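Local coordinates for protein N-acetyl-beta-D glucosaminidase (PDB 4ZM6) that probably cleaves terminal beta-N-acetylglucosamine residues with its glycoside hydrolase family 3 part and transfers acetyl groups to glucosamine from acetyl-CoA with a GCN5-related acetyltransferase region, at residues Y544-D549 with G575-K580; K585-S590 with T629-A634; Q591-G596 with P620-K625. All coordinates share one frame; numbering follows the deposited sequence.

Contact 1: Y544-D549 with G575-K580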
loop_
_atom_site.group_PDB
_atom_site.type_symbol
_atom_site.label_atom_id
_atom_site.label_comp_id
_atom_site.label_asym_id
_atom_site.label_seq_id
_atom_site.Cartn_x
_atom_site.Cartn_y
_atom_site.Cartn_z
ATOM N N TYR A 544 -8.561 9.615 7.875
ATOM C CA TYR A 544 -9.726 10.429 8.172
ATOM C C TYR A 544 -10.697 10.374 6.990
ATOM O O TYR A 544 -10.288 10.534 5.837
ATOM C CB TYR A 544 -9.286 11.872 8.466
ATOM C CG TYR A 544 -10.397 12.901 8.510
ATOM C CD1 TYR A 544 -11.301 12.937 9.565
ATOM C CD2 TYR A 544 -10.524 13.858 7.507
ATOM C CE1 TYR A 544 -12.309 13.886 9.608
ATOM C CE2 TYR A 544 -11.523 14.809 7.547
ATOM C CZ TYR A 544 -12.412 14.818 8.595
ATOM O OH TYR A 544 -13.409 15.765 8.621
ATOM N N ARG A 545 -11.968 10.110 7.287
ATOM C CA ARG A 545 -13.033 10.123 6.289
ATOM C C ARG A 545 -14.014 11.213 6.686
ATOM O O ARG A 545 -14.748 11.071 7.666
ATOM C CB ARG A 545 -13.749 8.770 6.222
ATOM C CG ARG A 545 -12.849 7.594 5.864
ATOM C CD ARG A 545 -13.650 6.320 5.606
ATOM N NE ARG A 545 -14.527 5.949 6.725
ATOM C CZ ARG A 545 -14.157 5.249 7.800
ATOM N NH1 ARG A 545 -12.904 4.826 7.952
ATOM N NH2 ARG A 545 -15.053 4.971 8.741
ATOM N N ASN A 546 -14.016 12.308 5.930
ATOM C CA ASN A 546 -14.819 13.476 6.289
ATOM C C ASN A 546 -16.329 13.204 6.364
ATOM O O ASN A 546 -17.022 13.799 7.190
ATOM C CB ASN A 546 -14.502 14.667 5.367
ATOM C CG ASN A 546 -14.916 14.433 3.924
ATOM O OD1 ASN A 546 -14.559 13.425 3.315
ATOM N ND2 ASN A 546 -15.660 15.380 3.365
ATOM N N ASP A 547 -16.835 12.292 5.538
ATOM C CA ASP A 547 -18.258 11.944 5.583
ATOM C C ASP A 547 -18.669 11.325 6.920
ATOM O O ASP A 547 -19.751 11.609 7.427
ATOM C CB ASP A 547 -18.630 11.002 4.435
ATOM C CG ASP A 547 -18.564 11.684 3.063
ATOM O OD1 ASP A 547 -18.693 12.931 2.987
ATOM O OD2 ASP A 547 -18.390 10.966 2.053
ATOM N N ASP A 548 -17.798 10.499 7.496
ATOM C CA ASP A 548 -18.104 9.772 8.730
ATOM C C ASP A 548 -17.564 10.422 10.006
ATOM O O ASP A 548 -18.180 10.308 11.063
ATOM C CB ASP A 548 -17.552 8.347 8.634
ATOM C CG ASP A 548 -18.119 7.577 7.459
ATOM O OD1 ASP A 548 -19.340 7.697 7.212
ATOM O OD2 ASP A 548 -17.350 6.852 6.784
ATOM N N ASP A 549 -16.417 11.095 9.909
ATOM C CA ASP A 549 -15.657 11.518 11.094
ATOM C C ASP A 549 -15.766 13.004 11.461
ATOM O O ASP A 549 -15.304 13.411 12.531
ATOM C CB ASP A 549 -14.180 11.173 10.892
ATOM C CG ASP A 549 -13.956 9.700 10.587
ATOM O OD1 ASP A 549 -14.799 8.861 10.987
ATOM O OD2 ASP A 549 -12.926 9.384 9.947
ATOM N N GLY A 575 -11.024 24.345 6.856
ATOM C CA GLY A 575 -9.619 24.142 7.194
ATOM C C GLY A 575 -9.139 22.829 6.609
ATOM O O GLY A 575 -8.133 22.791 5.899
ATOM N N LEU A 576 -9.893 21.759 6.860
ATOM C CA LEU A 576 -9.456 20.402 6.509
ATOM C C LEU A 576 -9.577 20.058 5.026
ATOM O O LEU A 576 -8.638 19.507 4.441
ATOM C CB LEU A 576 -10.203 19.364 7.346
ATOM C CG LEU A 576 -9.969 19.468 8.857
ATOM C CD1 LEU A 576 -10.805 18.438 9.601
ATOM C CD2 LEU A 576 -8.492 19.320 9.205
ATOM N N GLN A 577 -10.709 20.383 4.410
ATOM C CA GLN A 577 -10.923 20.010 3.009
ATOM C C GLN A 577 -10.028 20.782 2.027
ATOM O O GLN A 577 -9.685 20.253 0.978
ATOM C CB GLN A 577 -12.400 20.150 2.627
ATOM C CG GLN A 577 -13.361 19.288 3.446
ATOM C CD GLN A 577 -12.843 17.884 3.718
ATOM O OE1 GLN A 577 -12.730 17.458 4.878
ATOM N NE2 GLN A 577 -12.519 17.160 2.654
ATOM N N ARG A 578 -9.629 22.003 2.380
ATOM C CA ARG A 578 -8.801 22.841 1.503
ATOM C C ARG A 578 -7.291 22.574 1.613
ATOM O O ARG A 578 -6.503 23.114 0.828
ATOM C CB ARG A 578 -9.062 24.328 1.784
ATOM C CG ARG A 578 -10.468 24.806 1.461
ATOM C CD ARG A 578 -10.769 24.845 -0.036
ATOM N NE ARG A 578 -9.922 25.776 -0.794
ATOM C CZ ARG A 578 -10.159 26.173 -2.049
ATOM N NH1 ARG A 578 -11.228 25.746 -2.717
ATOM N NH2 ARG A 578 -9.329 27.014 -2.650
ATOM N N ALA A 579 -6.885 21.764 2.588
ATOM C CA ALA A 579 -5.470 21.443 2.781
ATOM C C ALA A 579 -4.905 20.782 1.535
ATOM O O ALA A 579 -5.525 19.875 0.986
ATOM C CB ALA A 579 -5.292 20.530 3.985
ATOM N N LYS A 580 -3.739 21.252 1.096
ATOM C CA LYS A 580 -3.083 20.740 -0.107
ATOM C C LYS A 580 -2.365 19.436 0.186
ATOM O O LYS A 580 -1.764 19.280 1.249
ATOM C CB LYS A 580 -2.055 21.744 -0.634
ATOM C CG LYS A 580 -2.636 22.978 -1.304
ATOM C CD LYS A 580 -1.546 23.744 -2.046
ATOM C CE LYS A 580 -2.082 25.002 -2.717
ATOM N NZ LYS A 580 -3.183 24.722 -3.684
#
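Tyr-544 meets both Leu-576 and Gln-577, near the end of helix 569-577, just before its own chain enters helix 546-561. With CG anti to the backbone N (chi1 168°), the ring is carried toward the other segment, and its hydroxyl end touches Leu-576: OH lies 3.9 Å from CD1. The amide oxygen of Gln-577 approaches the ring differently, at its edge and near its plane, with OE1 3.9 Å from Tyr-544 CE2, where ring hydrogens can face a carbonyl oxygen. A tyrosine suits this boundary, its ring giving apolar surface while the hydroxyl tolerates partial exposure.

Arg-545 is the N-cap of helix 546-561 and points away from the contact. Its backbone N donates an almost straight bond to Asp-549 OD2 (2.9 Å), meeting the carboxylate from above its plane. Its NE makes a salt bridge with Asp-548 OD2 at 3.0 Å, within the guanidinium plane and along the anti lone pair of that oxygen. Acidic side chains in this first turn should be favoured by the helix dipole.

Asn-546 returns to the interface. Its CB packs 3.3 Å from Gln-577 OE1, and its amide lies beside that of Gln-577 with the planes 22° apart. The two NH2 groups, ND2 of Asn-546 and NE2 of Gln-577, lie 3.7 Å apart; both are donors, so the amides are neighbours in packing and not a bonded pair. The bend of Gln-577 at chi2 (-41°) swings its amide across to reach Asn-546.

Beyond the pair, Tyr-544 meets Phe-597 of strand 594-605 edge to face and touches Leu-550 and Val-553 of helix 546-561, which follows it. Asp-548 forms a salt bridge with Lys-262 of the second subunit. Leu-576 rests on Phe-597 and Ala-599, so the contact joins two helix ends above the sheet that carries strand 594-605.

Contact 2: K585-S590 with T629-A634. With ACO (acetyl coenzyme *a), chain C.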
loop_
_atom_site.group_PDB
_atom_site.type_symbol
_atom_site.label_atom_id
_atom_site.label_comp_id
_atom_site.label_asym_id
_atom_site.label_seq_id
_atom_site.Cartn_x
_atom_site.Cartn_y
_atom_site.Cartn_z
ATOM N N LYS A 585 -5.519 11.894 9.697
ATOM C CA LYS A 585 -5.696 10.590 10.326
ATOM C C LYS A 585 -6.466 10.756 11.628
ATOM O O LYS A 585 -6.388 11.804 12.270
ATOM C CB LYS A 585 -4.336 9.954 10.649
ATOM C CG LYS A 585 -3.279 10.005 9.553
ATOM C CD LYS A 585 -3.374 8.793 8.643
ATOM C CE LYS A 585 -2.166 8.696 7.731
ATOM N NZ LYS A 585 -2.364 7.651 6.695
ATOM N N VAL A 586 -7.192 9.716 12.021
ATOM C CA VAL A 586 -7.837 9.678 13.334
ATOM C C VAL A 586 -7.304 8.482 14.112
ATOM O O VAL A 586 -6.746 7.557 13.524
ATOM C CB VAL A 586 -9.380 9.597 13.234
ATOM C CG1 VAL A 586 -9.930 10.780 12.449
ATOM C CG2 VAL A 586 -9.841 8.283 12.610
ATOM N N ALA A 587 -7.466 8.504 15.429
ATOM C CA ALA A 587 -7.125 7.350 16.261
ATOM C C ALA A 587 -8.404 6.791 16.879
ATOM O O ALA A 587 -9.231 7.548 17.391
ATOM C CB ALA A 587 -6.123 7.734 17.340
ATOM N N ARG A 588 -8.563 5.470 16.809
ATOM C CA ARG A 588 -9.749 4.792 17.334
ATOM C C ARG A 588 -9.364 3.737 18.365
ATOM O O ARG A 588 -8.341 3.069 18.217
ATOM C CB ARG A 588 -10.510 4.092 16.207
ATOM C CG ARG A 588 -11.053 4.989 15.110
ATOM C CD ARG A 588 -11.808 4.159 14.081
ATOM N NE ARG A 588 -11.957 4.844 12.794
ATOM C CZ ARG A 588 -12.981 5.628 12.443
ATOM N NH1 ARG A 588 -13.988 5.859 13.276
ATOM N NH2 ARG A 588 -12.994 6.190 11.237
ATOM N N ASP A 589 -10.195 3.564 19.390
ATOM C CA ASP A 589 -10.034 2.431 20.308
ATOM C C ASP A 589 -10.556 1.146 19.650
ATOM O O ASP A 589 -10.996 1.165 18.494
ATOM C CB ASP A 589 -10.697 2.700 21.675
ATOM C CG ASP A 589 -12.203 2.887 21.593
ATOM O OD1 ASP A 589 -12.841 2.322 20.683
ATOM O OD2 ASP A 589 -12.752 3.598 22.463
ATOM N N SER A 590 -10.490 0.034 20.382
ATOM C CA SER A 590 -10.955 -1.269 19.884
ATOM C C SER A 590 -12.420 -1.265 19.419
ATOM O O SER A 590 -12.793 -2.048 18.542
ATOM C CB SER A 590 -10.773 -2.329 20.969
ATOM O OG SER A 590 -11.381 -1.908 22.180
ATOM N N THR A 629 1.193 10.324 20.498
ATOM C CA THR A 629 2.436 9.834 19.924
ATOM C C THR A 629 2.187 8.955 18.702
ATOM O O THR A 629 2.900 9.070 17.705
ATOM C CB THR A 629 3.257 9.089 20.994
ATOM O OG1 THR A 629 3.717 10.041 21.962
ATOM C CG2 THR A 629 4.458 8.374 20.386
ATOM N N LEU A 630 1.183 8.087 18.776
ATOM C CA LEU A 630 0.770 7.300 17.609
ATOM C C LEU A 630 0.526 8.179 16.394
ATOM O O LEU A 630 1.123 7.968 15.334
ATOM C CB LEU A 630 -0.505 6.512 17.893
ATOM C CG LEU A 630 -0.302 5.027 18.150
ATOM C CD1 LEU A 630 0.465 4.780 19.442
ATOM C CD2 LEU A 630 -1.660 4.343 18.186
ATOM N N LEU A 631 -0.357 9.161 16.572
ATOM C CA LEU A 631 -0.785 10.052 15.494
ATOM C C LEU A 631 0.373 10.893 14.994
ATOM O O LEU A 631 0.549 11.069 13.791
ATOM C CB LEU A 631 -1.918 10.967 15.976
ATOM C CG LEU A 631 -3.240 10.270 16.299
ATOM C CD1 LEU A 631 -4.202 11.210 17.003
ATOM C CD2 LEU A 631 -3.869 9.699 15.039
ATOM N N HIS A 632 1.151 11.411 15.935
ATOM C CA HIS A 632 2.315 12.231 15.634
ATOM C C HIS A 632 3.316 11.488 14.745
ATOM O O HIS A 632 3.848 12.046 13.783
ATOM C CB HIS A 632 2.965 12.647 16.951
ATOM C CG HIS A 632 4.241 13.403 16.792
ATOM N ND1 HIS A 632 5.431 12.789 16.473
ATOM C CD2 HIS A 632 4.520 14.716 16.932
ATOM C CE1 HIS A 632 6.387 13.695 16.409
ATOM N NE2 HIS A 632 5.860 14.871 16.685
ATOM N N ASP A 633 3.561 10.224 15.072
ATOM C CA ASP A 633 4.463 9.384 14.295
ATOM C C ASP A 633 3.913 9.087 12.898
ATOM O O ASP A 633 4.654 9.121 11.914
ATOM C CB ASP A 633 4.752 8.087 15.055
ATOM C CG ASP A 633 5.671 8.305 16.245
ATOM O OD1 ASP A 633 5.640 9.406 16.841
ATOM O OD2 ASP A 633 6.437 7.383 16.578
ATOM N N ALA A 634 2.616 8.808 12.813
ATOM C CA ALA A 634 1.948 8.624 11.520
ATOM C C ALA A 634 2.154 9.847 10.636
ATOM O O ALA A 634 2.382 9.725 9.437
ATOM C CB ALA A 634 0.462 8.357 11.715
HETATM N N1A ACO C . 2.000 5.426 30.987
HETATM C C2A ACO C . 2.588 6.470 31.617
HETATM N N3A ACO C . 2.854 7.647 31.008
HETATM C C4A ACO C . 2.528 7.857 29.705
HETATM C C5A ACO C . 1.891 6.757 28.956
HETATM C C6A ACO C . 1.631 5.492 29.682
HETATM N N6A ACO C . 1.042 4.448 29.051
HETATM N N7A ACO C . 1.689 7.202 27.712
HETATM C C8A ACO C . 2.156 8.477 27.653
HETATM N N9A ACO C . 2.664 8.868 28.839
HETATM C C1B ACO C . 3.252 10.207 29.122
HETATM C C2B ACO C . 4.769 10.222 28.948
HETATM O O2B ACO C . 5.387 10.879 30.062
HETATM C C3B ACO C . 5.033 10.941 27.633
HETATM O O3B ACO C . 6.215 11.764 27.630
HETATM P P3B ACO C . 6.426 13.197 28.364
HETATM O O7A ACO C . 5.901 14.223 27.381
HETATM O O8A ACO C . 5.687 13.104 29.679
HETATM O O9A ACO C . 7.918 13.257 28.527
HETATM C C4B ACO C . 3.743 11.711 27.358
HETATM O O4B ACO C . 2.717 11.167 28.203
HETATM C C5B ACO C . 3.345 11.621 25.890
HETATM O O5B ACO C . 1.934 11.767 25.813
HETATM P P1A ACO C . 1.046 10.952 24.758
HETATM O O1A ACO C . 0.058 10.128 25.549
HETATM O O2A ACO C . 1.891 10.294 23.701
HETATM O O3A ACO C . 0.349 12.246 24.116
HETATM P P2A ACO C . -1.190 12.580 24.394
HETATM O O4A ACO C . -2.009 11.399 23.927
HETATM O O5A ACO C . -1.352 13.065 25.806
HETATM O O6A ACO C . -1.384 13.821 23.396
HETATM C CBP ACO C . -1.280 16.219 23.066
HETATM C CCP ACO C . -0.540 14.966 23.503
HETATM C CDP ACO C . -1.677 16.099 21.602
HETATM C CEP ACO C . -0.344 17.408 23.223
HETATM C CAP ACO C . -2.509 16.349 23.968
HETATM O OAP ACO C . -2.110 16.830 25.248
HETATM C C9P ACO C . -3.578 17.241 23.403
HETATM O O9P ACO C . -4.499 16.735 22.777
HETATM N N8P ACO C . -3.499 18.552 23.623
HETATM C C7P ACO C . -4.538 19.442 23.142
HETATM C C6P ACO C . -4.135 20.905 23.184
HETATM C C5P ACO C . -3.063 21.316 22.190
HETATM O O5P ACO C . -2.394 22.282 22.514
HETATM N N4P ACO C . -2.890 20.689 21.015
HETATM C C3P ACO C . -1.904 21.140 20.029
HETATM C C2P ACO C . -2.481 22.135 19.015
HETATM S S1P ACO C . -1.233 23.087 18.182
HETATM C C ACO C . -0.846 22.194 16.837
HETATM O O ACO C . -1.333 21.091 16.665
HETATM C CH3 ACO C . 0.121 22.792 15.866
#
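Leu-631 on helix 627-642 lays its branched end against strand 585-588, and Ala-587 is its main partner. The CB of Ala-587 lies 3.8 Å from Leu-631 CD2 and 4.0 Å from CD1, so the small methyl fits against the fork of the larger side chain. CD2 also lies 3.8 Å from the backbone carbon C of Val-586, which brings it close to the strand itself. Leu-631 holds CG anti to its carbonyl carbon (chi1 -67°), which directs both methyls at the sheet. Alanine suits the strand position because so short a side chain lets helix and strand come together, their axes 8.9 Å apart at closest approach and nearly antiparallel at 152°.

One turn along the helix, Ala-634 CB sits 4.6 Å from Lys-585 CG. Here the aliphatic part of the lysine supplies apolar surface, while its amino group leaves the contact for a salt bridge with Asp-543. Val-586, the alternate residue of the strand, points away from the helix toward Phe-597 and Tyr-544.

In the second shell, Val-541 of strand 540-543 touches Leu-630, Leu-631 and Ala-634, widening the apolar floor beneath the helix. Ala-587 is fixed by backbone bonds to Val-595 and Gly-596.

At the start of the helix the role changes. Thr-629 faces the cofactor and its OG1 donates a hydrogen bond to O2A of acetyl-CoA, modelled probably too short for its length to be taken literally, while its backbone N adds a weak one of 3.3 Å. Lys-677 NZ also bonds this hydroxyl and so probably helps to position it. A helix packed on the sheet through one face, with its N-terminal end turned to the pyrophosphate of acetyl-CoA, is characteristic of the GNAT fold.

Contact 3: Q591-G596 with P620-K625. With ACO (acetyl coenzyme *a), chain C.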
loop_
_atom_site.group_PDB
_atom_site.type_symbol
_atom_site.label_atom_id
_atom_site.label_comp_id
_atom_site.label_asym_id
_atom_site.label_seq_id
_atom_site.Cartn_x
_atom_site.Cartn_y
_atom_site.Cartn_z
ATOM N N GLN A 591 -13.233 -0.388 20.011
ATOM C CA GLN A 591 -14.649 -0.237 19.644
ATOM C C GLN A 591 -14.921 0.824 18.560
ATOM O O GLN A 591 -16.075 1.202 18.336
ATOM C CB GLN A 591 -15.468 0.089 20.896
ATOM C CG GLN A 591 -15.455 -1.022 21.931
ATOM C CD GLN A 591 -16.225 -0.657 23.187
ATOM O OE1 GLN A 591 -16.044 0.427 23.742
ATOM N NE2 GLN A 591 -17.083 -1.563 23.647
ATOM N N GLY A 592 -13.869 1.302 17.894
ATOM C CA GLY A 592 -14.012 2.217 16.755
ATOM C C GLY A 592 -14.351 3.655 17.108
ATOM O O GLY A 592 -14.653 4.462 16.224
ATOM N N LYS A 593 -14.299 3.983 18.394
ATOM C CA LYS A 593 -14.619 5.328 18.844
ATOM C C LYS A 593 -13.402 6.214 18.658
ATOM O O LYS A 593 -12.296 5.849 19.049
ATOM C CB LYS A 593 -15.042 5.314 20.306
ATOM C CG LYS A 593 -15.301 6.685 20.900
ATOM C CD LYS A 593 -15.666 6.541 22.367
ATOM C CE LYS A 593 -15.211 7.731 23.193
ATOM N NZ LYS A 593 -14.827 7.278 24.551
ATOM N N ILE A 594 -13.619 7.381 18.062
ATOM C CA ILE A 594 -12.534 8.300 17.743
ATOM C C ILE A 594 -12.046 8.970 19.025
ATOM O O ILE A 594 -12.842 9.523 19.786
ATOM C CB ILE A 594 -12.977 9.342 16.693
ATOM C CG1 ILE A 594 -13.272 8.629 15.367
ATOM C CG2 ILE A 594 -11.913 10.418 16.511
ATOM C CD1 ILE A 594 -13.760 9.532 14.255
ATOM N N VAL A 595 -10.739 8.888 19.262
ATOM C CA VAL A 595 -10.130 9.432 20.477
ATOM C C VAL A 595 -9.094 10.522 20.206
ATOM O O VAL A 595 -8.863 11.378 21.057
ATOM C CB VAL A 595 -9.510 8.315 21.345
ATOM C CG1 VAL A 595 -10.614 7.449 21.929
ATOM C CG2 VAL A 595 -8.526 7.462 20.551
ATOM N N GLY A 596 -8.476 10.497 19.030
ATOM C CA GLY A 596 -7.558 11.557 18.626
ATOM C C GLY A 596 -7.601 11.834 17.136
ATOM O O GLY A 596 -8.068 11.006 16.346
ATOM N N PRO A 620 -9.462 14.692 26.216
ATOM C CA PRO A 620 -8.855 14.813 27.549
ATOM C C PRO A 620 -8.794 13.498 28.319
ATOM O O PRO A 620 -7.735 13.131 28.827
ATOM C CB PRO A 620 -9.777 15.800 28.270
ATOM C CG PRO A 620 -10.410 16.592 27.183
ATOM C CD PRO A 620 -10.588 15.631 26.048
ATOM N N SER A 621 -9.911 12.783 28.378
ATOM C CA SER A 621 -9.975 11.497 29.080
ATOM C C SER A 621 -9.078 10.404 28.486
ATOM O O SER A 621 -8.905 9.356 29.103
ATOM C CB SER A 621 -11.419 10.998 29.111
ATOM O OG SER A 621 -11.956 10.968 27.801
ATOM N N TYR A 622 -8.522 10.639 27.297
ATOM C CA TYR A 622 -7.619 9.685 26.652
ATOM C C TYR A 622 -6.159 10.162 26.517
ATOM O O TYR A 622 -5.309 9.433 25.991
ATOM C CB TYR A 622 -8.179 9.325 25.282
ATOM C CG TYR A 622 -9.355 8.393 25.354
ATOM C CD1 TYR A 622 -10.644 8.875 25.563
ATOM C CD2 TYR A 622 -9.178 7.020 25.220
ATOM C CE1 TYR A 622 -11.727 8.011 25.631
ATOM C CE2 TYR A 622 -10.251 6.150 25.288
ATOM C CZ TYR A 622 -11.518 6.649 25.493
ATOM O OH TYR A 622 -12.568 5.772 25.552
ATOM N N GLN A 623 -5.860 11.370 26.990
ATOM C CA GLN A 623 -4.483 11.863 26.988
ATOM C C GLN A 623 -3.605 11.062 27.959
ATOM O O GLN A 623 -4.106 10.429 28.891
ATOM C CB GLN A 623 -4.451 13.361 27.311
ATOM C CG GLN A 623 -5.012 14.196 26.177
ATOM C CD GLN A 623 -5.218 15.661 26.502
ATOM O OE1 GLN A 623 -4.661 16.188 27.460
ATOM N NE2 GLN A 623 -6.016 16.335 25.678
ATOM N N GLY A 624 -2.297 11.070 27.712
ATOM C CA GLY A 624 -1.339 10.334 28.535
ATOM C C GLY A 624 -1.376 8.823 28.384
ATOM O O GLY A 624 -0.961 8.095 29.290
ATOM N N LYS A 625 -1.868 8.345 27.244
ATOM C CA LYS A 625 -1.890 6.908 26.946
ATOM C C LYS A 625 -1.088 6.549 25.685
ATOM O O LYS A 625 -1.083 5.392 25.267
ATOM C CB LYS A 625 -3.333 6.427 26.789
ATOM C CG LYS A 625 -4.222 6.729 27.981
ATOM C CD LYS A 625 -5.635 6.223 27.746
ATOM C CE LYS A 625 -6.547 6.528 28.924
ATOM N NZ LYS A 625 -6.118 5.809 30.155
HETATM N N1A ACO C . 2.000 5.426 30.987
HETATM C C2A ACO C . 2.588 6.470 31.617
HETATM N N3A ACO C . 2.854 7.647 31.008
HETATM C C4A ACO C . 2.528 7.857 29.705
HETATM C C5A ACO C . 1.891 6.757 28.956
HETATM C C6A ACO C . 1.631 5.492 29.682
HETATM N N6A ACO C . 1.042 4.448 29.051
HETATM N N7A ACO C . 1.689 7.202 27.712
HETATM C C8A ACO C . 2.156 8.477 27.653
HETATM N N9A ACO C . 2.664 8.868 28.839
HETATM C C1B ACO C . 3.252 10.207 29.122
HETATM C C2B ACO C . 4.769 10.222 28.948
HETATM O O2B ACO C . 5.387 10.879 30.062
HETATM C C3B ACO C . 5.033 10.941 27.633
HETATM O O3B ACO C . 6.215 11.764 27.630
HETATM P P3B ACO C . 6.426 13.197 28.364
HETATM O O7A ACO C . 5.901 14.223 27.381
HETATM O O8A ACO C . 5.687 13.104 29.679
HETATM O O9A ACO C . 7.918 13.257 28.527
HETATM C C4B ACO C . 3.743 11.711 27.358
HETATM O O4B ACO C . 2.717 11.167 28.203
HETATM C C5B ACO C . 3.345 11.621 25.890
HETATM O O5B ACO C . 1.934 11.767 25.813
HETATM P P1A ACO C . 1.046 10.952 24.758
HETATM O O1A ACO C . 0.058 10.128 25.549
HETATM O O2A ACO C . 1.891 10.294 23.701
HETATM O O3A ACO C . 0.349 12.246 24.116
HETATM P P2A ACO C . -1.190 12.580 24.394
HETATM O O4A ACO C . -2.009 11.399 23.927
HETATM O O5A ACO C . -1.352 13.065 25.806
HETATM O O6A ACO C . -1.384 13.821 23.396
HETATM C CBP ACO C . -1.280 16.219 23.066
HETATM C CCP ACO C . -0.540 14.966 23.503
HETATM C CDP ACO C . -1.677 16.099 21.602
HETATM C CEP ACO C . -0.344 17.408 23.223
HETATM C CAP ACO C . -2.509 16.349 23.968
HETATM O OAP ACO C . -2.110 16.830 25.248
HETATM C C9P ACO C . -3.578 17.241 23.403
HETATM O O9P ACO C . -4.499 16.735 22.777
HETATM N N8P ACO C . -3.499 18.552 23.623
HETATM C C7P ACO C . -4.538 19.442 23.142
HETATM C C6P ACO C . -4.135 20.905 23.184
HETATM C C5P ACO C . -3.063 21.316 22.190
HETATM O O5P ACO C . -2.394 22.282 22.514
HETATM N N4P ACO C . -2.890 20.689 21.015
HETATM C C3P ACO C . -1.904 21.140 20.029
HETATM C C2P ACO C . -2.481 22.135 19.015
HETATM S S1P ACO C . -1.233 23.087 18.182
HETATM C C ACO C . -0.846 22.194 16.837
HETATM O O ACO C . -1.333 21.091 16.665
HETATM C CH3 ACO C . 0.121 22.792 15.866
#
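The pyrophosphate-binding loop that joins strand 608-618 to helix 627-642 is the signature element of GNAT enzymes, and it is braced against strand 594-605 where Tyr-622 lies on Val-595. The CG1 methyl of Val-595 stands over the centre of the ring, 3.5 Å from the centroid and only 7° off the ring normal, a CH-pi contact made over the face. Its chi1 of -69° puts CG1 anti to the carbonyl carbon, so that this methyl, and not CG2, is the one set over the ring. A beta-branched valine suits this place, being at home in a strand while offering a methyl to the aromatic face.

At the far end of the same ring, Lys-593 NZ donates a hydrogen bond of 2.9 Å to Tyr-622 OH. The lysine leaves its backbone with CG anti to N and then bends at chi3 and chi4, which brings the amino group obliquely to the phenol. Tyrosine thus serves twice, giving a flat apolar surface to the valine and a polar end to an exposed lysine.

Opposite Ala-587, strand 594-605 puts in two residues, Val-595 and Gly-596, which makes a classic beta bulge, and Ser-619 OG bonds Val-595 O, tying the bulge to the start of the loop. Within the loop, Gln-623 N returns to Pro-620 O at 3.2 Å, and Gln-623 NE2 is held by Val-618 O.

Just beyond, Gly-624 N donates to the cofactor oxygen O5A at 2.9 Å, an N-H...O angle of 163°. Its positive phi is readily adopted by glycine. Lys-625 N lies 3.1 Å from O1A, on the other phosphate. The run from Gln-623 to Gly-628 matches the Q/R-x-x-G-x-G/A consensus, in which backbone amides surround the pyrophosphate of acetyl-CoA.

All three contacts lie in one acetyltransferase domain. Contacts 2 and 3 are the closest pair, their centres 9 Å apart, and contact 3 is nested in the chain loop that contact 2 closes. They share neighbouring strands: Ala-587 N lies 2.7 Å from Gly-596 O, while Leu-631 CD1 packs 3.5 Å from Gly-596 C. Both also hold the cofactor pyrophosphate, from the helix start and from the loop before it. Contact 1, centred 16 Å from contact 2, is joined to it by the salt bridge of Asp-549 OD1 with Arg-588 NH2 (3.2 Å). It stands back from the ligand, the side chain of Leu-576 about 10 Å from acetyl-CoA.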